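PDB 2YNK: WZI from Escherichia coli, which is an outer-membrane beta-barrel lectin that binds carbohydrate and underpins the assembly of the group 1 capsule. Local coordinates for residues D9-L14 against S28-S33; N59-A64 against G449-F454; A99-G104 against D108-G113; Y133-F138 against W142-Q147. All coordinates share one frame; numbering follows the deposited sequence.

How the interactions relate
Interactions 2, 3 and 4 reach the closed antiparallel barrel, while interaction 1 lies inside it, its centre about 9 Å from that of the chain. Interactions 1 and 2 touch through Leu10 CD2 and Leu62 CD2, 3.9 Å apart, where helix 8-19 meets helix 49-65. Interactions 3 and 4 are consecutive hairpins, centres about 11 Å apart: Asp108 O lies 2.6 Å from Ala135 N, a probable hydrogen bond between neighbouring strands, and Tyr133 OH lies as near to Asp108 OD2. Ser33 OG of interaction 1 packs on Trp142 CD1 of interaction 4. One dodecane is shared by Val109 of interaction 3 and Gly134, Val136 and Leu143 of interaction 4, probably on the membrane-facing side.

Interaction 1 of 4, residues D9-L14 against S28-S33; sequences DLRNDL and STWPLS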
# COMPACT_ATOMS: atom_id res chain seq x y z
N ASP A 9 2.65 -4.18 9.93
CA ASP A 9 3.53 -5.00 10.75
C ASP A 9 4.19 -6.12 9.94
O ASP A 9 5.40 -6.31 10.04
CB ASP A 9 2.78 -5.58 11.96
CG ASP A 9 2.63 -4.58 13.09
OD1 ASP A 9 3.18 -3.46 12.98
OD2 ASP A 9 1.97 -4.91 14.11
N LEU A 10 3.39 -6.82 9.14
CA LEU A 10 3.91 -7.90 8.29
C LEU A 10 4.96 -7.40 7.30
O LEU A 10 6.04 -7.98 7.18
CB LEU A 10 2.77 -8.57 7.50
CG LEU A 10 3.17 -9.85 6.74
CD1 LEU A 10 3.56 -10.93 7.73
CD2 LEU A 10 2.05 -10.34 5.82
N ARG A 11 4.60 -6.32 6.60
CA ARG A 11 5.45 -5.76 5.56
C ARG A 11 6.81 -5.36 6.10
O ARG A 11 7.81 -5.63 5.46
CB ARG A 11 4.80 -4.53 4.89
CG ARG A 11 5.78 -3.80 3.98
CD ARG A 11 5.15 -2.85 2.98
NE ARG A 11 6.23 -2.34 2.13
CZ ARG A 11 6.26 -1.15 1.54
NH1 ARG A 11 5.25 -0.30 1.64
NH2 ARG A 11 7.33 -0.82 0.82
N ASN A 12 6.84 -4.71 7.25
CA ASN A 12 8.10 -4.24 7.82
C ASN A 12 8.99 -5.43 8.26
O ASN A 12 10.21 -5.42 8.07
CB ASN A 12 7.85 -3.27 8.98
CG ASN A 12 7.12 -2.00 8.55
OD1 ASN A 12 6.04 -1.70 9.06
ND2 ASN A 12 7.69 -1.26 7.61
N ASP A 13 8.35 -6.46 8.82
CA ASP A 13 9.03 -7.69 9.19
C ASP A 13 9.58 -8.44 7.96
O ASP A 13 10.73 -8.90 7.97
CB ASP A 13 8.09 -8.59 10.02
CG ASP A 13 8.05 -8.19 11.50
OD1 ASP A 13 8.49 -7.08 11.83
OD2 ASP A 13 7.59 -9.00 12.35
N LEU A 14 8.79 -8.55 6.90
CA LEU A 14 9.26 -9.16 5.66
C LEU A 14 10.39 -8.34 5.05
O LEU A 14 11.38 -8.89 4.58
CB LEU A 14 8.13 -9.31 4.64
CG LEU A 14 7.05 -10.36 4.89
CD1 LEU A 14 6.09 -10.40 3.71
CD2 LEU A 14 7.66 -11.72 5.14
N SER A 28 6.74 -5.22 -3.35
CA SER A 28 6.32 -4.00 -4.06
C SER A 28 5.01 -4.17 -4.84
O SER A 28 4.58 -3.25 -5.54
CB SER A 28 7.43 -3.51 -4.98
OG SER A 28 7.55 -4.34 -6.11
N THR A 29 4.38 -5.33 -4.72
CA THR A 29 3.07 -5.56 -5.32
C THR A 29 2.18 -6.28 -4.32
O THR A 29 2.28 -7.49 -4.14
CB THR A 29 3.19 -6.37 -6.60
OG1 THR A 29 3.79 -5.55 -7.60
CG2 THR A 29 1.85 -6.81 -7.10
N TRP A 30 1.31 -5.49 -3.66
CA TRP A 30 0.29 -6.02 -2.77
C TRP A 30 -1.04 -6.03 -3.46
O TRP A 30 -1.30 -5.19 -4.31
CB TRP A 30 0.21 -5.18 -1.52
CG TRP A 30 1.47 -5.23 -0.72
CD1 TRP A 30 2.70 -4.69 -1.04
CD2 TRP A 30 1.66 -5.89 0.57
NE1 TRP A 30 3.62 -4.96 -0.06
CE2 TRP A 30 3.06 -5.67 0.94
CE3 TRP A 30 0.85 -6.61 1.43
CZ2 TRP A 30 3.59 -6.15 2.12
CZ3 TRP A 30 1.39 -7.09 2.62
CH2 TRP A 30 2.73 -6.87 2.96
N PRO A 31 -1.92 -6.98 -3.10
CA PRO A 31 -1.73 -7.97 -2.05
C PRO A 31 -0.73 -9.06 -2.43
O PRO A 31 -0.51 -9.31 -3.62
CB PRO A 31 -3.13 -8.55 -1.89
CG PRO A 31 -3.69 -8.50 -3.25
CD PRO A 31 -3.17 -7.21 -3.83
N LEU A 32 -0.11 -9.67 -1.43
CA LEU A 32 0.86 -10.76 -1.65
C LEU A 32 0.17 -12.11 -1.58
O LEU A 32 -0.68 -12.33 -0.72
CB LEU A 32 1.96 -10.72 -0.59
CG LEU A 32 2.69 -9.40 -0.34
CD1 LEU A 32 3.50 -9.49 0.94
CD2 LEU A 32 3.57 -9.05 -1.53
N SER A 33 0.56 -13.02 -2.46
CA SER A 33 0.17 -14.44 -2.33
C SER A 33 0.88 -15.08 -1.14
O SER A 33 2.08 -14.97 -1.01
CB SER A 33 0.53 -15.20 -3.60
OG SER A 33 0.06 -14.51 -4.75
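Trp30 and Leu32 pack against Arg11 and Leu14 of helix 8-19 in a buried contact, with no hydrogen bond between the segments, inside the barrel. The backbones stay well apart: the nearest CA atoms, those of Arg11 and Trp30, are 9.8 Å from each other, so the side chains span most of the gap. Trp30 contributes the largest share. Its six-membered ring reaches Arg11 obliquely, with CZ2 3.4 Å from Arg11 CB, and the arginine's CG and CD continue past the indole. Because CG of Arg11 is anti to the backbone N (chi1 170°) and the chain runs extended to NE, the guanidinium is carried beyond the ring, its plane turned 53° from that of the indole. There NH1 bonds to Gly155 O, while Trp30 NE1 bonds to Leu27 O. Leu32 adds a second layer, its CG sitting 3.7 Å above the Trp30 ring plane over the centre, and its CD1 meets Leu14 CD1 tip to tip at 3.9 Å. A cis peptide before Pro31 separates the two strand residues. The contact is therefore apolar across the interface, using the aliphatic stem of the arginine, while Arg11 NH1 and Trp30 NE1 are each satisfied by a loop carbonyl.

Interaction 2 of 4, residues N59-A64 against G449-F454; sequences NQRLSA and GIEIPF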
# COMPACT_ATOMS: atom_id res chain seq x y z
N ASN A 59 4.72 -16.21 10.38
CA ASN A 59 3.55 -17.11 10.44
C ASN A 59 2.59 -16.76 11.57
O ASN A 59 1.37 -16.95 11.45
CB ASN A 59 4.00 -18.58 10.55
CG ASN A 59 4.35 -19.18 9.19
OD1 ASN A 59 3.81 -18.77 8.16
ND2 ASN A 59 5.24 -20.17 9.20
N GLN A 60 3.13 -16.27 12.68
CA GLN A 60 2.29 -15.82 13.78
C GLN A 60 1.34 -14.73 13.29
O GLN A 60 0.15 -14.73 13.63
CB GLN A 60 3.14 -15.31 14.94
CG GLN A 60 2.31 -14.99 16.18
CD GLN A 60 3.09 -14.30 17.29
OE1 GLN A 60 4.28 -14.02 17.15
NE2 GLN A 60 2.41 -14.03 18.40
N ARG A 61 1.87 -13.80 12.49
CA ARG A 61 1.08 -12.69 11.99
C ARG A 61 0.01 -13.19 11.02
O ARG A 61 -1.16 -12.85 11.17
CB ARG A 61 1.97 -11.63 11.34
CG ARG A 61 1.26 -10.33 10.97
CD ARG A 61 0.62 -9.64 12.17
NE ARG A 61 -0.13 -8.44 11.76
CZ ARG A 61 -1.02 -7.80 12.51
NH1 ARG A 61 -1.32 -8.21 13.74
NH2 ARG A 61 -1.64 -6.74 12.03
N LEU A 62 0.40 -14.00 10.04
CA LEU A 62 -0.55 -14.56 9.07
C LEU A 62 -1.65 -15.37 9.75
O LEU A 62 -2.76 -15.45 9.24
CB LEU A 62 0.17 -15.43 8.04
CG LEU A 62 1.23 -14.77 7.15
CD1 LEU A 62 2.13 -15.83 6.50
CD2 LEU A 62 0.58 -13.90 6.09
N SER A 63 -1.35 -15.98 10.90
CA SER A 63 -2.37 -16.63 11.72
C SER A 63 -3.31 -15.61 12.33
O SER A 63 -4.51 -15.84 12.40
CB SER A 63 -1.75 -17.44 12.85
OG SER A 63 -1.22 -18.65 12.36
N ALA A 64 -2.75 -14.50 12.80
CA ALA A 64 -3.56 -13.41 13.34
C ALA A 64 -4.47 -12.83 12.25
O ALA A 64 -5.69 -12.79 12.41
CB ALA A 64 -2.65 -12.32 13.90
N GLY A 449 -6.01 1.68 17.98
CA GLY A 449 -6.68 0.55 17.35
C GLY A 449 -6.48 -0.75 18.12
O GLY A 449 -5.58 -0.87 18.95
N ILE A 450 -7.33 -1.73 17.82
CA ILE A 450 -7.35 -2.99 18.53
C ILE A 450 -7.60 -4.15 17.56
O ILE A 450 -8.31 -3.99 16.58
CB ILE A 450 -8.43 -2.96 19.63
CG1 ILE A 450 -8.20 -4.08 20.64
CG2 ILE A 450 -9.82 -3.05 19.01
CD1 ILE A 450 -9.00 -3.90 21.91
N GLU A 451 -6.98 -5.30 17.84
CA GLU A 451 -7.16 -6.51 17.03
C GLU A 451 -7.44 -7.69 17.94
O GLU A 451 -6.65 -7.97 18.86
CB GLU A 451 -5.89 -6.81 16.23
CG GLU A 451 -5.48 -5.74 15.22
CD GLU A 451 -4.20 -6.12 14.46
OE1 GLU A 451 -3.38 -6.87 15.02
OE2 GLU A 451 -4.03 -5.66 13.31
N ILE A 452 -8.54 -8.40 17.69
CA ILE A 452 -8.91 -9.58 18.48
C ILE A 452 -9.21 -10.76 17.55
O ILE A 452 -10.28 -10.82 16.95
CB ILE A 452 -10.15 -9.34 19.38
CG1 ILE A 452 -9.97 -8.10 20.26
CG2 ILE A 452 -10.39 -10.54 20.27
CD1 ILE A 452 -10.35 -6.80 19.59
N PRO A 453 -8.26 -11.69 17.43
CA PRO A 453 -8.51 -12.91 16.65
C PRO A 453 -9.13 -14.04 17.48
O PRO A 453 -8.77 -14.20 18.63
CB PRO A 453 -7.11 -13.31 16.14
CG PRO A 453 -6.16 -12.29 16.69
CD PRO A 453 -6.84 -11.59 17.81
N PHE A 454 -10.05 -14.79 16.88
CA PHE A 454 -10.79 -15.86 17.54
C PHE A 454 -10.77 -17.12 16.67
O PHE A 454 -10.77 -17.02 15.45
CB PHE A 454 -12.27 -15.48 17.71
CG PHE A 454 -12.53 -14.39 18.71
CD1 PHE A 454 -12.41 -14.64 20.07
CD2 PHE A 454 -12.96 -13.14 18.29
CE1 PHE A 454 -12.68 -13.64 21.00
CE2 PHE A 454 -13.24 -12.13 19.21
CZ PHE A 454 -13.10 -12.39 20.57
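Glu451 and Pro453, on the strand that closes the barrel, face Arg61 and Ala64 of helix 49-65, a helix-to-strand contact near the C-terminus. Side chains alternate along strand 444-454: Ile450 touches a bound dodecane, whereas Glu451, the next residue, points toward the helix. Its extended chain presents the carboxylate end-on to the guanidinium of Arg61. NH1 donates to OE1 at 2.8 Å and 170°, and NH2 to OE2 at 2.9 Å, each oxygen using its syn lone pair. Two nitrogens gripping two oxygens make this a bidentate salt bridge, its planes 19° apart and nearly coplanar, although the side chains cross at about a right angle. A bend at chi2 of Arg61 (59°) in an otherwise extended chain brings its head to the strand. Asp7 OD1 forms a further salt bridge with NH2, which probably steadies the positive charge; Arg70 makes a weak, long ion pair with Glu451 OE2. Two residues on, Pro453 also points toward the helix and gives the nearest pair of CA atoms, 6.0 Å from Ala64 CA. Here the contact is loose: Pro453 CB lies 4.0 Å from Ala64 O, and Pro453 CG 4.5 Å from Ala64 CB.

Interaction 3 of 4, residues A99-G104 against D108-G113; sequences AFNNSG and DVHLQG
The imidazole of His110 and the amide of Asn101 lie side by side, pointing the same way, their planes 26° apart. Asn101 OD1 sits at the edge of the ring, near its plane, and is placed to accept a hydrogen bond from ND1, though the modelled separation is too short to be relied on. Ala99 CB comes obliquely to the same ring, 3.7 Å from His110 CE1. On the reverse of the sheet Leu111 CD1 approaches the Phe100 ring obliquely, 4.3 Å from CD2. Chi1 of His110, at -178°, swings the ring away from its own backbone N and alongside the neighbouring strand.

The backbones form a regular antiparallel ladder, the strand axes at 176°. Phe100 and Leu111 form a hydrogen-bonded pair, with Phe100 N to Leu111 O and Leu111 N to Phe100 O both 2.8 Å. Asn102 and Val109 form the next, Asn102 N lying 2.8 Å from Val109 O. Asn101 and His110 fall between them as a non-hydrogen-bonded pair, which brings their side chains together. Gln112, bent at chi2, donates NE2 to Gly113 O at 3.0 Å from above the carbonyl plane.

This hairpin of strands 95-104 and 107-116 is largely two-faced, as expected of a transmembrane barrel. Val109 and Leu111 touch dodecane and octane on the side they share with Phe100, where Asn102 OD1 bonds to Trp107 NE1. Asn101, His110, Ser103 and Asp108 turn polar groups to the other face, probably inward, where Asp108 meets Lys66 and, on the next strand, Tyr133, Asn101 ND2 bonds to Ala67 O and Ser103 OG to Ala1 N.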
# COMPACT_ATOMS: atom_id res chain seq x y z
N ALA A 99 -14.83 -9.70 10.78
CA ALA A 99 -14.47 -10.50 9.60
C ALA A 99 -14.53 -12.01 9.87
O ALA A 99 -14.02 -12.48 10.88
CB ALA A 99 -13.09 -10.11 9.11
N PHE A 100 -15.14 -12.74 8.94
CA PHE A 100 -15.07 -14.19 8.91
C PHE A 100 -14.08 -14.62 7.84
O PHE A 100 -14.20 -14.20 6.69
CB PHE A 100 -16.45 -14.80 8.60
CG PHE A 100 -16.39 -16.28 8.28
CD1 PHE A 100 -16.22 -17.23 9.30
CD2 PHE A 100 -16.50 -16.73 6.96
CE1 PHE A 100 -16.16 -18.58 9.00
CE2 PHE A 100 -16.45 -18.09 6.67
CZ PHE A 100 -16.28 -19.01 7.69
N ASN A 101 -13.13 -15.47 8.21
CA ASN A 101 -12.06 -15.93 7.31
C ASN A 101 -12.08 -17.42 7.10
O ASN A 101 -12.28 -18.18 8.03
CB ASN A 101 -10.70 -15.60 7.89
CG ASN A 101 -10.31 -14.16 7.67
OD1 ASN A 101 -10.46 -13.64 6.57
ND2 ASN A 101 -9.77 -13.53 8.70
N ASN A 102 -11.84 -17.84 5.86
CA ASN A 102 -11.63 -19.24 5.56
C ASN A 102 -10.87 -19.42 4.26
O ASN A 102 -11.24 -18.87 3.22
CB ASN A 102 -12.94 -19.99 5.47
CG ASN A 102 -12.74 -21.48 5.59
OD1 ASN A 102 -12.69 -22.19 4.58
ND2 ASN A 102 -12.59 -21.95 6.81
N SER A 103 -9.80 -20.21 4.31
CA SER A 103 -8.97 -20.41 3.14
C SER A 103 -8.36 -21.78 3.14
O SER A 103 -8.18 -22.38 4.20
CB SER A 103 -7.86 -19.37 3.11
OG SER A 103 -7.10 -19.46 4.30
N GLY A 104 -8.05 -22.27 1.94
CA GLY A 104 -7.31 -23.52 1.78
C GLY A 104 -6.43 -23.54 0.55
O GLY A 104 -6.20 -22.52 -0.09
N ASP A 108 -9.67 -18.71 -0.85
CA ASP A 108 -9.49 -17.71 0.21
C ASP A 108 -10.77 -16.90 0.30
O ASP A 108 -11.17 -16.24 -0.67
CB ASP A 108 -8.32 -16.80 -0.14
CG ASP A 108 -7.88 -15.89 1.01
OD1 ASP A 108 -8.42 -16.00 2.14
OD2 ASP A 108 -6.97 -15.06 0.77
N VAL A 109 -11.42 -16.94 1.46
CA VAL A 109 -12.64 -16.17 1.67
C VAL A 109 -12.49 -15.29 2.90
O VAL A 109 -12.20 -15.78 3.99
CB VAL A 109 -13.85 -17.09 1.85
CG1 VAL A 109 -15.04 -16.30 2.38
CG2 VAL A 109 -14.18 -17.76 0.53
N HIS A 110 -12.71 -13.99 2.70
CA HIS A 110 -12.61 -12.98 3.75
C HIS A 110 -13.87 -12.15 3.72
O HIS A 110 -14.01 -11.25 2.89
CB HIS A 110 -11.37 -12.13 3.51
CG HIS A 110 -11.13 -11.07 4.57
ND1 HIS A 110 -10.58 -11.36 5.77
CD2 HIS A 110 -11.34 -9.70 4.56
CE1 HIS A 110 -10.47 -10.23 6.49
NE2 HIS A 110 -10.94 -9.22 5.75
N LEU A 111 -14.83 -12.47 4.58
CA LEU A 111 -16.07 -11.71 4.66
C LEU A 111 -15.92 -10.65 5.73
O LEU A 111 -15.84 -10.96 6.91
CB LEU A 111 -17.26 -12.61 5.00
CG LEU A 111 -17.64 -13.67 3.98
CD1 LEU A 111 -18.94 -14.35 4.39
CD2 LEU A 111 -17.75 -13.08 2.58
N GLN A 112 -15.89 -9.39 5.30
CA GLN A 112 -15.62 -8.28 6.21
C GLN A 112 -16.80 -7.30 6.25
O GLN A 112 -17.30 -6.88 5.21
CB GLN A 112 -14.33 -7.58 5.75
CG GLN A 112 -13.93 -6.35 6.55
CD GLN A 112 -13.43 -6.70 7.92
OE1 GLN A 112 -12.42 -7.40 8.05
NE2 GLN A 112 -14.10 -6.21 8.94
N GLY A 113 -17.24 -6.96 7.45
CA GLY A 113 -18.23 -5.91 7.66
C GLY A 113 -17.61 -4.81 8.49
O GLY A 113 -16.86 -5.09 9.42

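Interaction 4 of 4, residues Y133-F138 against W142-Q147; sequences YGAVKF and WLSFGQ. With D12 (dodecane), chain D; OCT (N-octane), chain B; OCT (N-octane), chain M.
Lys137 CB sits over one face of Trp142, 3.7 Å from the centroid of the six-membered ring and 4° off its normal, a CH-pi contact between non-hydrogen-bonded partners. The lysine chain then runs across the indole, CD lying 3.9 Å from Trp142 CE2, before a bend at chi3 (79°) sends NZ to Glu105 O. Ala135 CB adds an oblique contact, 3.7 Å from Trp142 CE3.

On the opposite face of the sheet Phe138 CE2 meets Leu143 CB at 3.8 Å. One octane passes over the Phe138 ring, its C7 3.9 Å above the plane and over the centre. A dodecane runs across the strands, its C9 3.5 Å from Val136 CG1, and passes Gly134, whose lack of a side chain suits this close passage. A second octane ends near Gln147. These chains stand where membrane lipid would probably be.

The backbone positions both faces. Gly134 pairs with Phe145 and Val136 with Leu143, each through two reciprocal hydrogen bonds; Leu143 N to Val136 O is 2.9 Å and 171°, with the donor nearly along the C=O axis. Gly146, pressed beside Tyr133 with CA atoms 4.0 Å apart, marks a corner where the chain leaves this sheet.

Further out, Trp142 NE1 bonds to Glu35 OE1, linking the ring to helix 34-42 inside the barrel, and Leu3 of strand 3-4 touches Tyr133 and Ser144. The hairpin is flanked in the barrel by strand 107-116, bonded to strand 127-138, and by strand 170-176, where Gln175 and Leu173 bond to Trp142 and Ser144.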
# COMPACT_ATOMS: atom_id res chain seq x y z
N TYR A 133 -13.44 -10.03 0.26
CA TYR A 133 -13.26 -10.73 -1.00
C TYR A 133 -13.43 -12.23 -0.84
O TYR A 133 -13.39 -12.77 0.27
CB TYR A 133 -11.87 -10.46 -1.58
CG TYR A 133 -10.76 -11.06 -0.74
CD1 TYR A 133 -10.33 -12.37 -0.93
CD2 TYR A 133 -10.15 -10.32 0.27
CE1 TYR A 133 -9.33 -12.93 -0.15
CE2 TYR A 133 -9.15 -10.85 1.05
CZ TYR A 133 -8.74 -12.16 0.85
OH TYR A 133 -7.74 -12.68 1.65
N GLY A 134 -13.63 -12.90 -1.97
CA GLY A 134 -13.39 -14.33 -2.09
C GLY A 134 -12.45 -14.56 -3.26
O GLY A 134 -12.51 -13.85 -4.26
N ALA A 135 -11.56 -15.54 -3.13
CA ALA A 135 -10.63 -15.88 -4.22
C ALA A 135 -10.52 -17.38 -4.39
O ALA A 135 -10.70 -18.14 -3.44
CB ALA A 135 -9.26 -15.27 -3.98
N VAL A 136 -10.22 -17.78 -5.62
CA VAL A 136 -9.91 -19.17 -5.93
C VAL A 136 -8.59 -19.28 -6.69
O VAL A 136 -8.19 -18.35 -7.40
CB VAL A 136 -11.02 -19.83 -6.78
CG1 VAL A 136 -12.28 -20.00 -5.96
CG2 VAL A 136 -11.27 -19.04 -8.06
N LYS A 137 -7.92 -20.43 -6.55
CA LYS A 137 -6.65 -20.68 -7.24
C LYS A 137 -6.79 -21.74 -8.33
O LYS A 137 -7.34 -22.81 -8.09
CB LYS A 137 -5.59 -21.13 -6.26
CG LYS A 137 -4.18 -21.13 -6.84
CD LYS A 137 -3.13 -21.34 -5.77
CE LYS A 137 -3.01 -22.81 -5.39
NZ LYS A 137 -2.25 -22.93 -4.12
N PHE A 138 -6.28 -21.44 -9.52
CA PHE A 138 -6.14 -22.44 -10.57
C PHE A 138 -4.87 -22.18 -11.39
O PHE A 138 -4.53 -21.02 -11.66
CB PHE A 138 -7.37 -22.47 -11.47
CG PHE A 138 -7.76 -21.14 -12.04
CD1 PHE A 138 -7.21 -20.69 -13.24
CD2 PHE A 138 -8.68 -20.33 -11.40
CE1 PHE A 138 -7.57 -19.47 -13.77
CE2 PHE A 138 -9.05 -19.10 -11.93
CZ PHE A 138 -8.49 -18.67 -13.12
N TRP A 142 -4.25 -16.74 -8.84
CA TRP A 142 -5.32 -16.36 -7.93
C TRP A 142 -6.29 -15.42 -8.61
O TRP A 142 -5.90 -14.35 -9.08
CB TRP A 142 -4.74 -15.66 -6.72
CG TRP A 142 -4.29 -16.59 -5.63
CD1 TRP A 142 -3.00 -16.82 -5.19
CD2 TRP A 142 -5.15 -17.42 -4.79
NE1 TRP A 142 -3.00 -17.72 -4.15
CE2 TRP A 142 -4.25 -18.12 -3.87
CE3 TRP A 142 -6.51 -17.64 -4.71
CZ2 TRP A 142 -4.73 -19.01 -2.92
CZ3 TRP A 142 -6.98 -18.54 -3.75
CH2 TRP A 142 -6.10 -19.20 -2.87
N LEU A 143 -7.56 -15.81 -8.65
CA LEU A 143 -8.62 -14.97 -9.17
C LEU A 143 -9.48 -14.52 -8.01
O LEU A 143 -9.94 -15.34 -7.22
CB LEU A 143 -9.48 -15.72 -10.19
CG LEU A 143 -10.62 -14.91 -10.83
CD1 LEU A 143 -10.11 -13.60 -11.43
CD2 LEU A 143 -11.33 -15.75 -11.88
N SER A 144 -9.72 -13.22 -7.93
CA SER A 144 -10.37 -12.63 -6.77
C SER A 144 -11.54 -11.69 -7.13
O SER A 144 -11.48 -10.98 -8.13
CB SER A 144 -9.33 -11.83 -6.01
OG SER A 144 -9.92 -11.28 -4.85
N PHE A 145 -12.59 -11.70 -6.32
CA PHE A 145 -13.64 -10.69 -6.43
C PHE A 145 -13.93 -10.11 -5.07
O PHE A 145 -13.99 -10.83 -4.08
CB PHE A 145 -14.94 -11.24 -7.02
CG PHE A 145 -16.00 -10.19 -7.19
CD1 PHE A 145 -15.99 -9.34 -8.28
CD2 PHE A 145 -16.99 -10.00 -6.22
CE1 PHE A 145 -16.96 -8.35 -8.42
CE2 PHE A 145 -17.94 -9.02 -6.35
CZ PHE A 145 -17.93 -8.19 -7.46
N GLY A 146 -14.12 -8.79 -5.03
CA GLY A 146 -14.40 -8.08 -3.79
C GLY A 146 -13.92 -6.64 -3.80
O GLY A 146 -13.77 -6.02 -4.86
N GLN A 147 -13.69 -6.10 -2.60
CA GLN A 147 -13.13 -4.78 -2.46
C GLN A 147 -11.77 -4.94 -1.83
O GLN A 147 -11.62 -4.73 -0.62
CB GLN A 147 -14.02 -3.88 -1.59
CG GLN A 147 -15.30 -3.48 -2.30
CD GLN A 147 -16.20 -2.57 -1.50
OE1 GLN A 147 -16.12 -2.51 -0.27
NE2 GLN A 147 -17.07 -1.86 -2.19
C1 D12 D . -14.52 -25.11 1.12
C2 D12 D . -14.49 -24.41 -0.23
C3 D12 D . -14.97 -22.96 -0.17
C4 D12 D . -14.67 -22.20 -1.47
C5 D12 D . -15.44 -20.88 -1.60
C6 D12 D . -14.81 -19.94 -2.64
C7 D12 D . -15.84 -19.22 -3.51
C8 D12 D . -15.47 -17.76 -3.84
C9 D12 D . -14.72 -17.63 -5.17
C10 D12 D . -14.90 -16.25 -5.83
C11 D12 D . -13.74 -15.93 -6.76
C12 D12 D . -14.15 -15.12 -7.98
C1 OCT B . -17.35 -12.44 -0.68
C2 OCT B . -17.76 -11.39 -1.69
C3 OCT B . -17.64 -9.98 -1.10
C4 OCT B . -18.08 -8.91 -2.11
C5 OCT B . -18.30 -7.55 -1.45
C6 OCT B . -18.48 -6.44 -2.50
C7 OCT B . -19.82 -5.68 -2.40
C8 OCT B . -19.67 -4.18 -2.59
C1 OCT M . -7.40 -26.95 -12.33
C2 OCT M . -8.54 -26.66 -13.28
C3 OCT M . -9.31 -25.39 -12.91
C4 OCT M . -9.54 -24.47 -14.12
C5 OCT M . -10.59 -23.39 -13.83
C6 OCT M . -10.67 -22.32 -14.93
C7 OCT M . -11.39 -21.06 -14.43
C8 OCT M . -11.81 -20.14 -15.56